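PDB 1YZ4: dual specificity protein phosphatase 15 from Homo sapiens, which removes phosphate from phosphotyrosine, phosphoserine and phosphothreonine of proteins, the chain here being the catalytic domain of the longer enzyme. Local coordinates for residues 100-103 / 104-108; 24-27 / 28-31. The protein carries 1 engineered substitution. All blocks are in the same frame, centred on the assembly; numbering follows the deposited sequence.

Interaction 1 of 2, residues 100-103 / 104-108; sequences TIVT and AYVMT
V102 holds CG2 anti to its own backbone N, whereas V106, one turn later, swings CG1 into that position (chi1 179°) and keeps CG2 back beside the N. The two CG2 methyls therefore face each other, 4.1 Å from V102 CG2 to V106 CG2, and the valines run alongside one another in the same direction. V106 CG2 also rests on the carbonyl that its own amide uses, 3.3 Å from V102 O. One residue on, T103 sends OG1 back to T99 O and keeps CG2 for M107, which sets CG beside its N and runs on extended through chi2 (167°), bringing SD within 3.9 Å of T103 CG2. M107 CG passes close over T103 O, which accepts from M107 N at 2.8 Å. This is i to i+4 packing on helix 97-110, the helix that follows the phosphate-binding loop in the protein tyrosine phosphatase fold, and four successive backbone bonds run from A104 N to T100 O through to M107 N to T103 O. The helix is enclosed on several sides: V102 meets L15 and L17 of strand 15-18, T103 and V106 meet V117 of helix 114-123, and A104 meets F141 of helix 132-143. Y105 lays CB against V102 O, at 3.3 Å, and carries its OH off to hydrogen bonds with H78 and R81.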
ATOM      1  N   THR A 100       1.003   1.938   5.876  1.00 11.56           N
ATOM      2  CA  THR A 100       0.701   0.766   6.689  1.00 11.26           C
ATOM      3  C   THR A 100       0.301  -0.431   5.817  1.00 12.31           C
ATOM      4  O   THR A 100       0.772  -1.558   6.024  1.00 12.58           O
ATOM      5  CB  THR A 100      -0.454   1.091   7.668  1.00 14.07           C
ATOM      6  OG1 THR A 100      -0.149   2.303   8.370  1.00 14.14           O
ATOM      7  CG2 THR A 100      -0.654  -0.039   8.671  1.00 11.40           C
ATOM      8  N   ILE A 101      -0.582  -0.188   4.853  1.00 11.43           N
ATOM      9  CA  ILE A 101      -1.034  -1.241   3.956  1.00 16.42           C
ATOM     10  C   ILE A 101       0.133  -1.789   3.120  1.00 18.57           C
ATOM     11  O   ILE A 101       0.295  -3.001   3.000  1.00 18.21           O
ATOM     12  CB  ILE A 101      -2.178  -0.728   3.020  1.00 18.80           C
ATOM     13  CG1 ILE A 101      -3.505  -0.692   3.783  1.00 20.67           C
ATOM     14  CG2 ILE A 101      -2.340  -1.634   1.819  1.00 14.32           C
ATOM     15  CD1 ILE A 101      -3.521   0.262   4.945  1.00 30.57           C
ATOM     16  N   VAL A 102       0.956  -0.908   2.556  1.00 18.35           N
ATOM     17  CA  VAL A 102       2.081  -1.377   1.747  1.00 19.50           C
ATOM     18  C   VAL A 102       3.136  -2.134   2.566  1.00 17.48           C
ATOM     19  O   VAL A 102       3.724  -3.113   2.083  1.00 15.31           O
ATOM     20  CB  VAL A 102       2.757  -0.205   0.978  1.00 18.30           C
ATOM     21  CG1 VAL A 102       2.999   0.957   1.912  1.00 26.09           C
ATOM     22  CG2 VAL A 102       4.083  -0.663   0.381  1.00 18.34           C
ATOM     23  N   THR A 103       3.369  -1.696   3.803  1.00 14.00           N
ATOM     24  CA  THR A 103       4.352  -2.346   4.666  1.00 10.70           C
ATOM     25  C   THR A 103       3.906  -3.778   4.931  1.00 11.66           C
ATOM     26  O   THR A 103       4.700  -4.721   4.845  1.00 11.84           O
ATOM     27  CB  THR A 103       4.514  -1.582   6.008  1.00  9.56           C
ATOM     28  OG1 THR A 103       5.015  -0.270   5.742  1.00 12.31           O
ATOM     29  CG2 THR A 103       5.515  -2.282   6.930  1.00  9.10           C
ATOM     30  N   ALA A 104       2.624  -3.935   5.233  1.00 11.94           N
ATOM     31  CA  ALA A 104       2.061  -5.246   5.493  1.00  9.24           C
ATOM     32  C   ALA A 104       2.268  -6.147   4.275  1.00 13.51           C
ATOM     33  O   ALA A 104       2.590  -7.325   4.408  1.00 12.38           O
ATOM     34  CB  ALA A 104       0.587  -5.112   5.801  1.00 11.86           C
ATOM     35  N   TYR A 105       2.086  -5.587   3.083  1.00 13.22           N
ATOM     36  CA  TYR A 105       2.264  -6.351   1.857  1.00 11.41           C
ATOM     37  C   TYR A 105       3.702  -6.830   1.691  1.00 12.51           C
ATOM     38  O   TYR A 105       3.958  -8.005   1.433  1.00  8.82           O
ATOM     39  CB  TYR A 105       1.914  -5.511   0.636  1.00 10.31           C
ATOM     40  CG  TYR A 105       2.096  -6.286  -0.642  1.00 15.88           C
ATOM     41  CD1 TYR A 105       1.192  -7.287  -1.003  1.00 13.42           C
ATOM     42  CD2 TYR A 105       3.196  -6.060  -1.475  1.00 15.42           C
ATOM     43  CE1 TYR A 105       1.376  -8.044  -2.156  1.00 13.20           C
ATOM     44  CE2 TYR A 105       3.387  -6.818  -2.635  1.00 15.53           C
ATOM     45  CZ  TYR A 105       2.468  -7.806  -2.964  1.00 13.29           C
ATOM     46  OH  TYR A 105       2.636  -8.559  -4.101  1.00 18.55           O
ATOM     47  N   VAL A 106       4.637  -5.893   1.815  1.00 15.33           N
ATOM     48  CA  VAL A 106       6.048  -6.204   1.665  1.00 14.13           C
ATOM     49  C   VAL A 106       6.509  -7.175   2.744  1.00 15.39           C
ATOM     50  O   VAL A 106       7.382  -8.007   2.506  1.00 17.71           O
ATOM     51  CB  VAL A 106       6.892  -4.916   1.700  1.00 12.69           C
ATOM     52  CG1 VAL A 106       8.380  -5.250   1.574  1.00 11.65           C
ATOM     53  CG2 VAL A 106       6.458  -4.001   0.553  1.00  9.77           C
ATOM     54  N   MET A 107       5.921  -7.080   3.930  1.00 15.35           N
ATOM     55  CA  MET A 107       6.290  -8.001   4.996  1.00 16.04           C
ATOM     56  C   MET A 107       5.959  -9.429   4.566  1.00 15.76           C
ATOM     57  O   MET A 107       6.792 -10.327   4.701  1.00 15.83           O
ATOM     58  CB  MET A 107       5.533  -7.673   6.287  1.00 15.44           C
ATOM     59  CG  MET A 107       6.076  -6.478   7.050  1.00 12.72           C
ATOM     60  SD  MET A 107       4.945  -5.898   8.333  1.00 16.93           S
ATOM     61  CE  MET A 107       5.162  -7.162   9.569  1.00 17.89           C
ATOM     62  N   THR A 108       4.757  -9.636   4.029  1.00 15.46           N
ATOM     63  CA  THR A 108       4.361 -10.979   3.621  1.00 15.33           C
ATOM     64  C   THR A 108       5.154 -11.543   2.443  1.00 16.58           C
ATOM     65  O   THR A 108       5.504 -12.726   2.460  1.00 16.81           O
ATOM     66  CB  THR A 108       2.836 -11.093   3.297  1.00 16.64           C
ATOM     67  OG1 THR A 108       2.644 -11.167   1.881  1.00 23.46           O
ATOM     68  CG2 THR A 108       2.065  -9.921   3.855  1.00  8.23           C
TER

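Interaction 2 of 2, residues 24-27 / 28-31; sequences KDLD and QLGR
The carboxylate of D25 and the amide of Q28 meet with their planes 65° apart, and the aspartate is approached over its plane at both oxygens. Q28 N donates to D25 OD1 at 2.7 Å, from a position 51° out of the carboxylate plane. Q28 NE2 donates to D25 OD2 at 3.1 Å, also from well above that plane. Relative to the amide of Q28 the second bond is flatter, with D25 OD2 only slightly tilted from the amide plane. Between the two donors the aliphatic part of Q28 runs close to the acid, Q28 CG standing 3.4 Å from D25 CG as the side chains cross roughly perpendicular to each other. D25 holds its CG anti to its backbone N (chi1 -169°), which aims the carboxylate forward along the chain, at the first turn of helix 26-31. D25 is the N-cap of that helix: its side chain takes the amide of Q28, while its main-chain O receives L29 N at 2.8 Å. L29 CG rests against that same carbonyl, 3.3 Å from D25 O, and the leucine turns inward to touch M8, I34 and L48. L26 CD2 only brushes L29 CD1, at 4.3 Å. The Q28 amide is held at both ends, since OE1 accepts from M8 N and NE2 also serves D22 OD1. Q28 N on OD1, Q28 NE2 on OD2 and the helix N-terminus would favour the ionised form of D25, while the nearby acid of D22, which shares Q28 NE2, may offset this in part.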
ATOM      1  N   LYS A  24      -4.795  11.626  -8.476  1.00 21.12           N
ATOM      2  CA  LYS A  24      -5.540  12.316  -9.535  1.00 22.85           C
ATOM      3  C   LYS A  24      -4.632  12.796 -10.652  1.00 22.44           C
ATOM      4  O   LYS A  24      -5.104  13.305 -11.666  1.00 24.66           O
ATOM      5  CB  LYS A  24      -6.276  13.535  -8.973  1.00 21.79           C
ATOM      6  CG  LYS A  24      -7.298  13.214  -7.902  1.00 29.27           C
ATOM      7  CD  LYS A  24      -8.006  14.477  -7.420  1.00 28.15           C
ATOM      8  CE  LYS A  24      -7.025  15.489  -6.856  1.00 27.39           C
ATOM      9  NZ  LYS A  24      -7.717  16.706  -6.357  1.00 27.32           N
ATOM     10  N   ASP A  25      -3.329  12.650 -10.457  1.00 21.29           N
ATOM     11  CA  ASP A  25      -2.357  13.091 -11.446  1.00 21.09           C
ATOM     12  C   ASP A  25      -2.315  12.158 -12.667  1.00 20.03           C
ATOM     13  O   ASP A  25      -1.579  11.168 -12.683  1.00 15.16           O
ATOM     14  CB  ASP A  25      -0.975  13.170 -10.799  1.00 20.68           C
ATOM     15  CG  ASP A  25       0.038  13.874 -11.674  1.00 23.22           C
ATOM     16  OD1 ASP A  25       0.082  13.596 -12.891  1.00 26.12           O
ATOM     17  OD2 ASP A  25       0.799  14.702 -11.139  1.00 24.75           O
ATOM     18  N   LEU A  26      -3.102  12.493 -13.686  1.00 19.60           N
ATOM     19  CA  LEU A  26      -3.179  11.707 -14.916  1.00 19.34           C
ATOM     20  C   LEU A  26      -1.818  11.483 -15.555  1.00 19.49           C
ATOM     21  O   LEU A  26      -1.565  10.440 -16.150  1.00 14.97           O
ATOM     22  CB  LEU A  26      -4.079  12.405 -15.933  1.00 17.70           C
ATOM     23  CG  LEU A  26      -5.546  12.516 -15.557  1.00 17.68           C
ATOM     24  CD1 LEU A  26      -6.278  13.312 -16.631  1.00 11.58           C
ATOM     25  CD2 LEU A  26      -6.134  11.116 -15.403  1.00 18.57           C
ATOM     26  N   ASP A  27      -0.953  12.483 -15.453  1.00 19.92           N
ATOM     27  CA  ASP A  27       0.375  12.379 -16.022  1.00 24.65           C
ATOM     28  C   ASP A  27       1.161  11.303 -15.277  1.00 25.10           C
ATOM     29  O   ASP A  27       1.826  10.466 -15.890  1.00 22.36           O
ATOM     30  CB  ASP A  27       1.081  13.727 -15.919  1.00 31.99           C
ATOM     31  CG  ASP A  27       2.471  13.699 -16.502  1.00 38.02           C
ATOM     32  OD1 ASP A  27       3.349  13.042 -15.907  1.00 44.56           O
ATOM     33  OD2 ASP A  27       2.685  14.328 -17.559  1.00 45.06           O
ATOM     34  N   GLN A  28       1.074  11.326 -13.949  1.00 25.60           N
ATOM     35  CA  GLN A  28       1.769  10.346 -13.125  1.00 24.68           C
ATOM     36  C   GLN A  28       1.188   8.969 -13.388  1.00 23.32           C
ATOM     37  O   GLN A  28       1.922   8.002 -13.594  1.00 22.10           O
ATOM     38  CB  GLN A  28       1.617  10.672 -11.635  1.00 27.15           C
ATOM     39  CG  GLN A  28       2.559  11.739 -11.099  1.00 28.54           C
ATOM     40  CD  GLN A  28       2.550  11.796  -9.575  1.00 28.01           C
ATOM     41  OE1 GLN A  28       2.848  10.808  -8.912  1.00 30.82           O
ATOM     42  NE2 GLN A  28       2.208  12.951  -9.021  1.00 26.42           N
ATOM     43  N   LEU A  29      -0.138   8.895 -13.384  1.00 20.49           N
ATOM     44  CA  LEU A  29      -0.844   7.644 -13.613  1.00 20.82           C
ATOM     45  C   LEU A  29      -0.455   6.989 -14.932  1.00 22.25           C
ATOM     46  O   LEU A  29      -0.286   5.767 -15.002  1.00 22.29           O
ATOM     47  CB  LEU A  29      -2.355   7.886 -13.568  1.00 15.64           C
ATOM     48  CG  LEU A  29      -2.893   8.231 -12.172  1.00 21.10           C
ATOM     49  CD1 LEU A  29      -4.324   8.746 -12.264  1.00 17.63           C
ATOM     50  CD2 LEU A  29      -2.815   6.998 -11.281  1.00 15.35           C
ATOM     51  N   GLY A  30      -0.309   7.803 -15.974  1.00 24.75           N
ATOM     52  CA  GLY A  30       0.059   7.281 -17.279  1.00 26.36           C
ATOM     53  C   GLY A  30       1.526   6.911 -17.327  1.00 28.11           C
ATOM     54  O   GLY A  30       1.901   5.859 -17.839  1.00 27.96           O
ATOM     55  N   ARG A  31       2.355   7.794 -16.785  1.00 31.48           N
ATOM     56  CA  ARG A  31       3.793   7.579 -16.743  1.00 34.48           C
ATOM     57  C   ARG A  31       4.105   6.234 -16.087  1.00 33.68           C
ATOM     58  O   ARG A  31       4.896   5.449 -16.613  1.00 32.51           O
ATOM     59  CB  ARG A  31       4.453   8.715 -15.955  1.00 40.00           C
ATOM     60  CG  ARG A  31       5.959   8.602 -15.817  1.00 46.79           C
ATOM     61  CD  ARG A  31       6.536   9.789 -15.055  1.00 52.53           C
ATOM     62  NE  ARG A  31       7.992   9.709 -14.941  1.00 60.26           N
ATOM     63  CZ  ARG A  31       8.747  10.607 -14.312  1.00 62.89           C
ATOM     64  NH1 ARG A  31       8.188  11.662 -13.732  1.00 64.27           N
ATOM     65  NH2 ARG A  31      10.064  10.448 -14.259  1.00 63.63           N
TER

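In the fold
Both contacts are local ones along a helix, one within its body and one at its start, in very different settings. Interaction 1 is a core contact in the middle of helix 97-110, its centre about 7 Å from that of the chain; interaction 2 lies on the surface at the start of the short helix 26-31, its centre about 17 Å from that of the chain. Their chemistry follows: in 100-103 / 104-108, methyl and thioether groups pack alongside backbone bonds, whereas 24-27 / 28-31 relies on a carboxylate cap and an amide. The centres are 24 Å apart and no element is shared. Only interaction 1 approaches the predicted catalytic position, here the engineered S91, whose side chain is about 7 Å from that of I101.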